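Local coordinates for linoleate 11-lipoxygenase (Gaeumannomyces graminis, PDB 5FX8), which catalyses the oxygenation of linoleic and alpha-linolenic acids to 11S- and 13R-hydroperoxy fatty acids, using a catalytic manganese ion, at residues 119-122 with 123-126; 200-203 with 204-207; 341-344 with 345-349; 393-396 with 397-400; 432-435 with 436-440. One frame throughout, in Å; residues are numbered along the deposited sequence.

In the fold
All five contacts are local, each made within a single helical turn or at a helix end; along the chain they run in series, none nesting or crossing. Contact 1 ends the long helix 86-124. Contact 2 starts helix 203-208 after the loop behind helix 192-199, packed against the five-stranded sheet. Contact 3 spans the short helix 342-346, and contact 4 turns a loop into helix 396-420; these two are buried on opposite sides of the chain's centre, their own centres about 32 Å apart. Contact 5 starts helix 434-444 beside a glycan. Contacts 1 and 5 lie farthest apart, about 61 Å between centres.

Contact 1: residues 119-122 with 123-126; sequences FADI and TSRG. With NAG (2-acetamido-2-deoxy-beta-D-glucopyranose), chain K.
D121 and R125, one turn apart, form the salt bridge of this helix end: R125 NE lies 3.2 Å from D121 OD2, with a weaker hydrogen bond to OD1. The carboxylate and guanidinium planes are turned 49° apart, so the two groups do not pair flat side by side. The extended chain of R125 carries NE back alongside the helix to reach the acid. The carbonyl of D121 is gripped as well, by R125 N and by S124 OG. For the serine this means placing OG between its own backbone N and carbonyl carbon (chi1 70°), from where the hydroxyl can serve the preceding turn.

T123, the residue before, also turns its hydroxyl onto a carbonyl of the preceding turn. Its OG1 donates to F119 O at 3.0 Å while its backbone N reaches the same oxygen at 2.9 Å, the two donors coming from opposite faces of the carbonyl plane. A small hydroxyl suits a position that must also fit under an aromatic ring: OG1 sits over the centre of one face of F119, 3.6 Å from CZ. On the F119 side chain, CB is 3.7 Å from C8 of a NAG consistent with the sugar on N116, which also bonds to Y112 OH of the second subunit. The F119 side chain also packs on V530 of helix 526-539, and the buried I122 meets F128 and L137.

G126, with phi 89°, lets the backbone reverse where a side chain would press on the preceding carbonyl. Its N bonds to T123 O at 3.0 Å, and G127 N to I122 O, the Schellman motif that terminates helix 86-124.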
# COMPACT_ATOMS: atom_id res chain seq x y z
N PHE A 119 8.08 13.78 16.05
CA PHE A 119 9.37 14.43 16.23
C PHE A 119 9.33 15.39 17.41
O PHE A 119 10.31 15.51 18.15
CB PHE A 119 9.79 15.15 14.96
CG PHE A 119 11.20 15.69 14.98
CD1 PHE A 119 12.29 14.85 15.16
CD2 PHE A 119 11.44 17.05 14.78
CE1 PHE A 119 13.57 15.35 15.16
CE2 PHE A 119 12.71 17.54 14.78
CZ PHE A 119 13.78 16.68 14.96
N ALA A 120 8.22 16.10 17.58
CA ALA A 120 8.13 16.98 18.73
C ALA A 120 8.25 16.18 20.02
O ALA A 120 8.96 16.58 20.94
CB ALA A 120 6.83 17.77 18.68
N ASP A 121 7.61 15.02 20.08
CA ASP A 121 7.69 14.18 21.27
C ASP A 121 9.11 13.68 21.52
O ASP A 121 9.65 13.81 22.63
CB ASP A 121 6.72 13.01 21.12
CG ASP A 121 6.70 12.13 22.33
OD1 ASP A 121 6.05 12.51 23.32
OD2 ASP A 121 7.31 11.04 22.29
N ILE A 122 9.74 13.09 20.50
CA ILE A 122 11.10 12.58 20.68
C ILE A 122 12.03 13.69 21.12
O ILE A 122 12.77 13.56 22.10
CB ILE A 122 11.59 11.92 19.38
CG1 ILE A 122 10.72 10.71 19.06
CG2 ILE A 122 12.99 11.51 19.51
CD1 ILE A 122 11.20 9.98 17.85
N THR A 123 12.00 14.81 20.39
CA THR A 123 12.88 15.92 20.74
C THR A 123 12.63 16.37 22.17
O THR A 123 13.58 16.61 22.92
CB THR A 123 12.67 17.09 19.79
OG1 THR A 123 13.06 16.69 18.46
CG2 THR A 123 13.50 18.26 20.24
N SER A 124 11.37 16.44 22.57
CA SER A 124 11.08 16.87 23.93
C SER A 124 11.61 15.89 24.96
O SER A 124 11.88 16.28 26.10
CB SER A 124 9.59 17.05 24.10
OG SER A 124 9.00 15.78 24.09
N ARG A 125 11.74 14.62 24.62
CA ARG A 125 12.25 13.65 25.57
C ARG A 125 13.76 13.52 25.51
O ARG A 125 14.31 12.58 26.08
CB ARG A 125 11.60 12.29 25.36
CG ARG A 125 10.14 12.24 25.71
CD ARG A 125 9.50 11.02 25.09
NE ARG A 125 8.08 10.93 25.40
CZ ARG A 125 7.57 10.15 26.35
NH1 ARG A 125 8.37 9.39 27.08
NH2 ARG A 125 6.26 10.14 26.58
N GLY A 126 14.43 14.43 24.83
CA GLY A 126 15.86 14.40 24.80
C GLY A 126 16.47 13.57 23.70
O GLY A 126 17.70 13.45 23.67
C1 NAG K . 6.45 18.04 9.07
C2 NAG K . 7.58 17.13 8.68
C3 NAG K . 8.33 17.70 7.48
C4 NAG K . 7.36 17.95 6.35
C5 NAG K . 6.26 18.86 6.85
C6 NAG K . 5.19 19.10 5.83
C7 NAG K . 9.00 15.77 10.14
C8 NAG K . 9.86 15.77 11.36
N2 NAG K . 8.47 16.94 9.80
O3 NAG K . 9.30 16.78 7.03
O4 NAG K . 8.03 18.54 5.25
O5 NAG K . 5.62 18.26 7.97
O6 NAG K . 4.16 19.89 6.42
O7 NAG K . 8.81 14.77 9.49

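Contact 2: residues 200-203 with 204-207; sequences ATTL and EALH
H207 and E204 carry the two flat groups of this turn, and neither is stacked. H207 meets L203 through its methylene, CB lying 3.1 Å from L203 O; the imidazole is thrown opposite the main-chain N (chi1 -175°) and leads away from the turn, its NE2 bonding to H180 O. E204 alone brings its flat group back: the chain bends at chi2 (71°) and folds the carboxylate onto T202, leaving OE1 3.7 Å from T202 CB, a van der Waals contact.

The N-cap is T202. Its OG1 accepts from A205 N at 2.9 Å with a nearly straight N-H (168°), and T202 O accepts from L206 N at 2.8 Å. Threonine suits this position because its short hydroxyl reaches an amide that has no earlier turn to supply a carbonyl. The next rung is H207 N to L203 O, 2.9 Å.

T201 adds the apolar part: its CG2 lies 3.6 Å from L206 CG, while its OG1 rests 3.4 Å from A205 CB, so that the A205 methyl touches both threonine hydroxyls.

The buried leucines fasten the turn to the sheet. L203 packs on L212 of strand 212-216 and L237 of strand 235-241, L206 on L212 and Y239, and both also touch helix 192-199, through V195 and T199.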
# COMPACT_ATOMS: atom_id res chain seq x y z
N ALA A 200 25.99 -27.58 16.97
CA ALA A 200 26.32 -28.93 17.43
C ALA A 200 26.68 -29.86 16.29
O ALA A 200 26.73 -31.07 16.50
CB ALA A 200 25.18 -29.54 18.26
N THR A 201 26.93 -29.34 15.10
CA THR A 201 27.29 -30.20 13.98
C THR A 201 28.22 -29.39 13.09
O THR A 201 28.84 -28.43 13.55
CB THR A 201 26.00 -30.75 13.32
OG1 THR A 201 26.30 -31.56 12.18
CG2 THR A 201 25.03 -29.64 12.93
N THR A 202 28.36 -29.77 11.83
CA THR A 202 29.28 -29.07 10.94
C THR A 202 28.54 -28.49 9.75
O THR A 202 27.44 -28.92 9.40
CB THR A 202 30.37 -29.98 10.41
OG1 THR A 202 29.78 -30.89 9.47
CG2 THR A 202 30.97 -30.76 11.53
N LEU A 203 29.19 -27.52 9.10
CA LEU A 203 28.67 -27.00 7.84
C LEU A 203 28.55 -28.10 6.79
O LEU A 203 27.60 -28.11 6.00
CB LEU A 203 29.56 -25.88 7.30
CG LEU A 203 29.42 -24.49 7.88
CD1 LEU A 203 30.20 -23.60 6.99
CD2 LEU A 203 28.01 -24.02 7.92
N GLU A 204 29.52 -29.01 6.73
CA GLU A 204 29.41 -30.11 5.77
C GLU A 204 28.18 -30.95 6.06
O GLU A 204 27.39 -31.24 5.15
CB GLU A 204 30.68 -30.95 5.81
CG GLU A 204 31.91 -30.22 5.26
CD GLU A 204 32.47 -29.06 6.16
OE1 GLU A 204 32.35 -29.09 7.41
OE2 GLU A 204 33.05 -28.09 5.59
N ALA A 205 27.97 -31.34 7.31
CA ALA A 205 26.83 -32.19 7.63
C ALA A 205 25.53 -31.43 7.47
O ALA A 205 24.55 -31.99 6.97
CB ALA A 205 26.95 -32.75 9.04
N LEU A 206 25.49 -30.16 7.86
CA LEU A 206 24.27 -29.39 7.66
C LEU A 206 23.96 -29.26 6.18
O LEU A 206 22.80 -29.34 5.78
CB LEU A 206 24.39 -28.03 8.30
CG LEU A 206 24.30 -28.03 9.82
CD1 LEU A 206 24.69 -26.67 10.35
CD2 LEU A 206 22.91 -28.38 10.23
N HIS A 207 24.99 -29.09 5.36
CA HIS A 207 24.81 -29.00 3.92
C HIS A 207 24.32 -30.33 3.34
O HIS A 207 23.36 -30.36 2.56
CB HIS A 207 26.12 -28.55 3.29
CG HIS A 207 26.06 -28.30 1.81
ND1 HIS A 207 27.18 -28.07 1.05
CD2 HIS A 207 25.01 -28.25 0.96
CE1 HIS A 207 26.83 -27.91 -0.21
NE2 HIS A 207 25.52 -28.01 -0.29

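Contact 3: residues 341-344 with 345-349; sequences GFWD and QNFGL
W343 and F347, four residues apart on the short helix 342-346 and its exit, form a face-to-face aromatic stack. The six-membered ring of the indole and the phenyl ring are almost parallel, planes 5° apart, with centroids 3.6 Å from each other; W343 CZ3 lies over the centre of the phenyl ring. F347 CB continues the overlap onto the five-membered ring as a CH-pi contact. The stack arises where the helix ends: F347 leaves helical angles, yet its N still bonds to W343 O at 2.8 Å, holding the ring above its partner. The indole's CG lies opposite the backbone N, a torsion that puts the ring system beside the departing chain. Two large flat residues suit this buried place, between Q287 and M288 of helix 268-305 and L535 of helix 526-539; the W343 side chain is about 8 Å from that of the manganese ligand H290.

F342 and Q345 lie side by side, pointing the same way, with ring and amide planes 72° apart; Q345 OE1 is at the ring's edge, 3.6 Å from F342 CD1. This pair faces the second subunit, where A334 packs on F342 and R101 on Q345. N346 turns back instead: ND2 donates to F342 O at 2.8 Å, in the carbonyl plane and on a lone pair. G341 is the N-cap residue, and D344 OD2 bonds back to G340 N. Past the turn, the indole's single polar atom is satisfied: W343 NE1 donates to L349 O, 2.6 Å away and 23° out of the ring plane.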
# COMPACT_ATOMS: atom_id res chain seq x y z
N GLY A 341 14.74 12.70 -4.69
CA GLY A 341 13.42 12.32 -4.27
C GLY A 341 13.47 11.54 -2.98
O GLY A 341 14.50 11.45 -2.31
N PHE A 342 12.34 10.93 -2.67
CA PHE A 342 12.16 10.32 -1.36
C PHE A 342 13.11 9.16 -1.15
O PHE A 342 13.56 8.91 -0.01
CB PHE A 342 10.74 9.86 -1.21
CG PHE A 342 9.76 10.95 -1.28
CD1 PHE A 342 9.83 12.00 -0.41
CD2 PHE A 342 8.73 10.91 -2.19
CE1 PHE A 342 8.91 12.99 -0.45
CE2 PHE A 342 7.80 11.91 -2.23
CZ PHE A 342 7.91 12.96 -1.36
N TRP A 343 13.42 8.43 -2.21
CA TRP A 343 14.39 7.36 -2.06
C TRP A 343 15.73 7.94 -1.65
O TRP A 343 16.28 7.56 -0.61
CB TRP A 343 14.52 6.53 -3.34
CG TRP A 343 15.55 5.41 -3.20
CD1 TRP A 343 16.87 5.51 -3.44
CD2 TRP A 343 15.32 4.06 -2.77
NE1 TRP A 343 17.50 4.32 -3.19
CE2 TRP A 343 16.57 3.41 -2.78
CE3 TRP A 343 14.19 3.33 -2.40
CZ2 TRP A 343 16.72 2.06 -2.43
CZ3 TRP A 343 14.34 2.00 -2.03
CH2 TRP A 343 15.60 1.37 -2.06
N ASP A 344 16.25 8.90 -2.44
CA ASP A 344 17.55 9.50 -2.14
C ASP A 344 17.57 10.08 -0.74
O ASP A 344 18.55 9.91 -0.01
CB ASP A 344 17.89 10.60 -3.15
CG ASP A 344 18.47 10.06 -4.44
OD1 ASP A 344 19.01 8.92 -4.44
OD2 ASP A 344 18.40 10.77 -5.46
N GLN A 345 16.48 10.73 -0.33
CA GLN A 345 16.39 11.33 0.99
C GLN A 345 16.56 10.29 2.10
O GLN A 345 17.08 10.62 3.16
CB GLN A 345 15.05 12.03 1.17
CG GLN A 345 14.79 13.23 0.32
CD GLN A 345 13.32 13.66 0.38
OE1 GLN A 345 12.62 13.39 1.36
NE2 GLN A 345 12.84 14.32 -0.68
N ASN A 346 16.08 9.06 1.90
CA ASN A 346 16.00 8.14 3.03
C ASN A 346 16.86 6.90 2.93
O ASN A 346 17.25 6.36 3.96
CB ASN A 346 14.55 7.70 3.24
CG ASN A 346 13.67 8.83 3.61
OD1 ASN A 346 13.59 9.19 4.77
ND2 ASN A 346 13.00 9.41 2.64
N PHE A 347 17.16 6.40 1.76
CA PHE A 347 17.86 5.14 1.67
C PHE A 347 19.35 5.36 1.44
O PHE A 347 19.80 6.44 1.03
CB PHE A 347 17.29 4.28 0.56
CG PHE A 347 15.93 3.72 0.86
CD1 PHE A 347 14.80 4.52 0.84
CD2 PHE A 347 15.78 2.37 1.13
CE1 PHE A 347 13.57 3.98 1.11
CE2 PHE A 347 14.55 1.83 1.37
CZ PHE A 347 13.44 2.63 1.37
N GLY A 348 20.11 4.30 1.74
CA GLY A 348 21.55 4.24 1.65
C GLY A 348 22.09 4.30 0.24
O GLY A 348 22.96 5.12 -0.04
N LEU A 349 21.60 3.46 -0.64
CA LEU A 349 22.00 3.45 -2.03
C LEU A 349 21.23 4.49 -2.84
O LEU A 349 20.04 4.72 -2.60
CB LEU A 349 21.78 2.07 -2.63
CG LEU A 349 22.55 0.93 -1.99
CD1 LEU A 349 22.53 -0.25 -2.89
CD2 LEU A 349 23.97 1.31 -1.70
O HOH W 1 19.68 8.92 2.69

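Contact 4: residues 393-396 with 397-400; sequences PHFP and FYED
F395 and Y398 meet face to methylene: Y398 CB stands 3.4 Å above the F395 ring, offset toward its rim, in a CH-pi contact 3.6 Å from the centroid. F395 places CG anti to the backbone N (chi1 -165°) and Y398 does likewise, yet the side chains cross at about a right angle, and the rings stay oblique, planes 55° apart. F397 lies alongside F395, its CD2 3.8 Å from F395 CE1.

F395 is the N-cap of helix 396-420, and P396 suits the first turn, where its missing N-H costs nothing. E399 bends at chi2 (143°) so that its carboxylate takes the N-H of this N-cap residue: F395 N approaches OE2 from above the carboxylate plane, at 3.1 Å. The backbone of E399 makes the normal helical bond, N to F395 O, 3.0 Å. D400 N bonds to P396 O.

Outward, Y398 OH is held by E375 and L235 N of the zonadhesin chain, and D400 forms a salt bridge with R589. The chemistry is thus divided: aromatic carbon fills the side facing L374 and L378 of helix 374-380, while the acid of E399, near the helix's positive end, probably gains from the dipole.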
# COMPACT_ATOMS: atom_id res chain seq x y z
N PRO A 393 9.30 -26.46 9.75
CA PRO A 393 8.12 -26.55 10.62
C PRO A 393 7.17 -25.36 10.55
O PRO A 393 5.99 -25.52 10.86
CB PRO A 393 8.73 -26.72 12.02
CG PRO A 393 10.15 -26.39 11.90
CD PRO A 393 10.55 -26.65 10.49
N HIS A 394 7.62 -24.18 10.13
CA HIS A 394 6.78 -22.99 10.15
C HIS A 394 7.16 -22.09 8.99
O HIS A 394 8.32 -21.67 8.89
CB HIS A 394 6.94 -22.23 11.46
CG HIS A 394 6.46 -22.98 12.65
ND1 HIS A 394 5.13 -23.18 12.92
CD2 HIS A 394 7.15 -23.59 13.65
CE1 HIS A 394 5.01 -23.88 14.03
NE2 HIS A 394 6.22 -24.15 14.49
N PHE A 395 6.20 -21.81 8.13
CA PHE A 395 6.39 -20.94 6.97
C PHE A 395 5.15 -20.06 6.90
O PHE A 395 4.22 -20.32 6.14
CB PHE A 395 6.60 -21.77 5.70
CG PHE A 395 7.14 -21.01 4.53
CD1 PHE A 395 7.19 -19.63 4.53
CD2 PHE A 395 7.58 -21.69 3.42
CE1 PHE A 395 7.66 -18.96 3.47
CE2 PHE A 395 8.07 -21.01 2.34
CZ PHE A 395 8.11 -19.66 2.36
N PRO A 396 5.09 -19.02 7.74
CA PRO A 396 3.84 -18.26 7.86
C PRO A 396 3.40 -17.61 6.57
O PRO A 396 2.19 -17.57 6.30
CB PRO A 396 4.18 -17.24 8.95
CG PRO A 396 5.20 -17.85 9.71
CD PRO A 396 6.05 -18.63 8.78
N PHE A 397 4.33 -17.13 5.75
CA PHE A 397 3.92 -16.59 4.47
C PHE A 397 3.24 -17.65 3.62
O PHE A 397 2.21 -17.40 3.01
CB PHE A 397 5.11 -16.00 3.74
CG PHE A 397 4.88 -15.81 2.29
CD1 PHE A 397 4.22 -14.69 1.83
CD2 PHE A 397 5.30 -16.75 1.39
CE1 PHE A 397 4.02 -14.52 0.51
CE2 PHE A 397 5.09 -16.57 0.07
CZ PHE A 397 4.45 -15.46 -0.37
N TYR A 398 3.81 -18.85 3.56
CA TYR A 398 3.22 -19.91 2.76
C TYR A 398 1.84 -20.29 3.28
O TYR A 398 0.94 -20.57 2.49
CB TYR A 398 4.16 -21.11 2.77
CG TYR A 398 3.75 -22.27 1.94
CD1 TYR A 398 3.00 -22.09 0.79
CD2 TYR A 398 4.09 -23.55 2.30
CE1 TYR A 398 2.63 -23.14 0.04
CE2 TYR A 398 3.72 -24.60 1.56
CZ TYR A 398 2.99 -24.40 0.43
OH TYR A 398 2.60 -25.46 -0.33
N GLU A 399 1.63 -20.28 4.59
CA GLU A 399 0.34 -20.73 5.10
C GLU A 399 -0.74 -19.69 4.86
O GLU A 399 -1.82 -20.00 4.36
CB GLU A 399 0.47 -21.07 6.59
CG GLU A 399 1.45 -22.22 6.90
CD GLU A 399 2.26 -22.04 8.20
OE1 GLU A 399 1.90 -21.21 9.07
OE2 GLU A 399 3.28 -22.76 8.36
N ASP A 400 -0.44 -18.44 5.21
CA ASP A 400 -1.37 -17.35 4.89
C ASP A 400 -1.61 -17.24 3.39
O ASP A 400 -2.76 -17.08 2.96
CB ASP A 400 -0.84 -16.05 5.47
CG ASP A 400 -1.10 -15.94 6.94
OD1 ASP A 400 -1.83 -16.82 7.41
OD2 ASP A 400 -0.63 -15.02 7.64

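Contact 5: residues 432-435 with 436-440; sequences RDYE and LQNWI. With NAG (2-acetamido-2-deoxy-beta-D-glucopyranose), chain E.
An N-terminal cap opens helix 434-444 here, its acceptor being D433. OD1 of D433 takes the N-H of L436 at 2.9 Å, the bond being fairly straight (166°) although the amide lies above the carboxylate plane. A chi1 of -180°, carrying the carboxylate to the far side of CB from the backbone N, lets the short aspartate chain curl over the first turn, and its CG packs 3.6 Å from L436 CB. D433 O then accepts from Q437 N at 3.1 Å, and the regular ladder follows with Y434 O to N438 N and E435 O to W439 N.

Y434 turns outward, and one face of its ring carries a sugar: C5 of a NAG lies 3.6 Å from Y434 CD1, offset toward the rim, as expected of CH-rich sugar faces on aromatic rings. The sugar is consistent with the glycan on N60, and Q56 OE1 is also hydrogen-bonded to it. At the ring's edge, near its plane, N438 ND2 is 4.4 Å from Y434 CD1.

W439 and L436 face inward, onto L463 of helix 460-481, and W439 NE1 bonds to V300 O. The remaining polar ends have outside partners: D433 OD2 is held by H312 and Y420, E435 pairs with R59, and Q437 OE1 takes L457 N. Two buried acids in the first turn, each with polar or charged partners, are therefore consistent with stable negative charge at the helix's positive end.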
# COMPACT_ATOMS: atom_id res chain seq x y z
N ARG A 432 -12.54 -21.57 -28.81
CA ARG A 432 -13.20 -20.78 -29.83
C ARG A 432 -13.43 -19.33 -29.42
O ARG A 432 -14.11 -18.60 -30.16
CB ARG A 432 -14.54 -21.41 -30.18
CG ARG A 432 -14.41 -22.76 -30.75
CD ARG A 432 -15.74 -23.34 -31.13
NE ARG A 432 -15.74 -24.71 -30.67
CZ ARG A 432 -16.49 -25.12 -29.67
NH1 ARG A 432 -17.32 -24.25 -29.12
NH2 ARG A 432 -16.44 -26.37 -29.26
N ASP A 433 -12.92 -18.91 -28.27
CA ASP A 433 -12.86 -17.50 -27.84
C ASP A 433 -11.60 -16.90 -28.47
O ASP A 433 -10.52 -16.92 -27.88
CB ASP A 433 -12.84 -17.41 -26.31
CG ASP A 433 -12.79 -15.99 -25.78
OD1 ASP A 433 -12.47 -15.07 -26.53
OD2 ASP A 433 -13.04 -15.78 -24.58
N TYR A 434 -11.74 -16.37 -29.68
CA TYR A 434 -10.58 -15.86 -30.40
C TYR A 434 -9.97 -14.66 -29.70
O TYR A 434 -8.76 -14.43 -29.83
CB TYR A 434 -10.94 -15.53 -31.85
CG TYR A 434 -12.06 -14.54 -32.01
CD1 TYR A 434 -11.82 -13.19 -31.96
CD2 TYR A 434 -13.36 -14.96 -32.19
CE1 TYR A 434 -12.81 -12.31 -32.09
CE2 TYR A 434 -14.35 -14.08 -32.32
CZ TYR A 434 -14.09 -12.76 -32.27
OH TYR A 434 -15.13 -11.89 -32.41
N GLU A 435 -10.75 -13.93 -28.90
CA GLU A 435 -10.16 -12.84 -28.12
C GLU A 435 -9.21 -13.38 -27.06
O GLU A 435 -8.09 -12.87 -26.93
CB GLU A 435 -11.27 -11.99 -27.50
CG GLU A 435 -12.06 -11.21 -28.53
CD GLU A 435 -13.20 -10.42 -27.97
OE1 GLU A 435 -13.44 -10.43 -26.77
OE2 GLU A 435 -13.90 -9.77 -28.77
N LEU A 436 -9.61 -14.41 -26.31
CA LEU A 436 -8.71 -14.99 -25.32
C LEU A 436 -7.45 -15.55 -25.97
O LEU A 436 -6.33 -15.33 -25.49
CB LEU A 436 -9.41 -16.10 -24.55
CG LEU A 436 -8.56 -16.76 -23.48
CD1 LEU A 436 -8.46 -15.84 -22.31
CD2 LEU A 436 -9.24 -18.00 -23.08
N GLN A 437 -7.62 -16.28 -27.07
CA GLN A 437 -6.48 -16.85 -27.77
C GLN A 437 -5.58 -15.76 -28.34
O GLN A 437 -4.36 -15.91 -28.38
CB GLN A 437 -6.95 -17.78 -28.88
CG GLN A 437 -7.77 -19.00 -28.43
CD GLN A 437 -7.18 -19.83 -27.25
OE1 GLN A 437 -5.99 -20.08 -27.15
NE2 GLN A 437 -8.06 -20.30 -26.40
N ASN A 438 -6.17 -14.65 -28.77
CA ASN A 438 -5.35 -13.53 -29.21
C ASN A 438 -4.58 -12.94 -28.05
O ASN A 438 -3.41 -12.60 -28.20
CB ASN A 438 -6.20 -12.45 -29.86
CG ASN A 438 -6.61 -12.83 -31.23
OD1 ASN A 438 -6.11 -13.79 -31.77
ND2 ASN A 438 -7.54 -12.08 -31.80
N TRP A 439 -5.22 -12.78 -26.90
CA TRP A 439 -4.50 -12.33 -25.72
C TRP A 439 -3.28 -13.18 -25.46
O TRP A 439 -2.21 -12.66 -25.14
CB TRP A 439 -5.44 -12.35 -24.52
CG TRP A 439 -4.84 -12.01 -23.25
CD1 TRP A 439 -3.80 -11.17 -23.04
CD2 TRP A 439 -5.23 -12.49 -21.97
NE1 TRP A 439 -3.52 -11.08 -21.71
CE2 TRP A 439 -4.38 -11.89 -21.02
CE3 TRP A 439 -6.22 -13.36 -21.53
CZ2 TRP A 439 -4.49 -12.13 -19.65
CZ3 TRP A 439 -6.32 -13.61 -20.17
CH2 TRP A 439 -5.46 -13.00 -19.25
N ILE A 440 -3.40 -14.50 -25.60
CA ILE A 440 -2.26 -15.35 -25.27
C ILE A 440 -1.17 -15.19 -26.31
O ILE A 440 0.02 -15.08 -25.99
CB ILE A 440 -2.70 -16.81 -25.13
CG1 ILE A 440 -3.87 -16.90 -24.16
CG2 ILE A 440 -1.56 -17.65 -24.66
CD1 ILE A 440 -3.55 -16.42 -22.81
C1 NAG E . -13.60 -11.16 -35.67
C2 NAG E . -14.23 -11.82 -36.90
C3 NAG E . -13.89 -13.31 -36.95
C4 NAG E . -12.39 -13.53 -36.81
C5 NAG E . -11.91 -12.82 -35.55
C6 NAG E . -10.43 -12.92 -35.34
C7 NAG E . -16.36 -10.93 -37.77
C8 NAG E . -17.85 -10.91 -37.59
N2 NAG E . -15.68 -11.65 -36.88
O3 NAG E . -14.39 -13.90 -38.14
O4 NAG E . -12.09 -14.91 -36.69
O5 NAG E . -12.22 -11.43 -35.64
O6 NAG E . -9.75 -12.31 -36.42
O7 NAG E . -15.80 -10.31 -38.66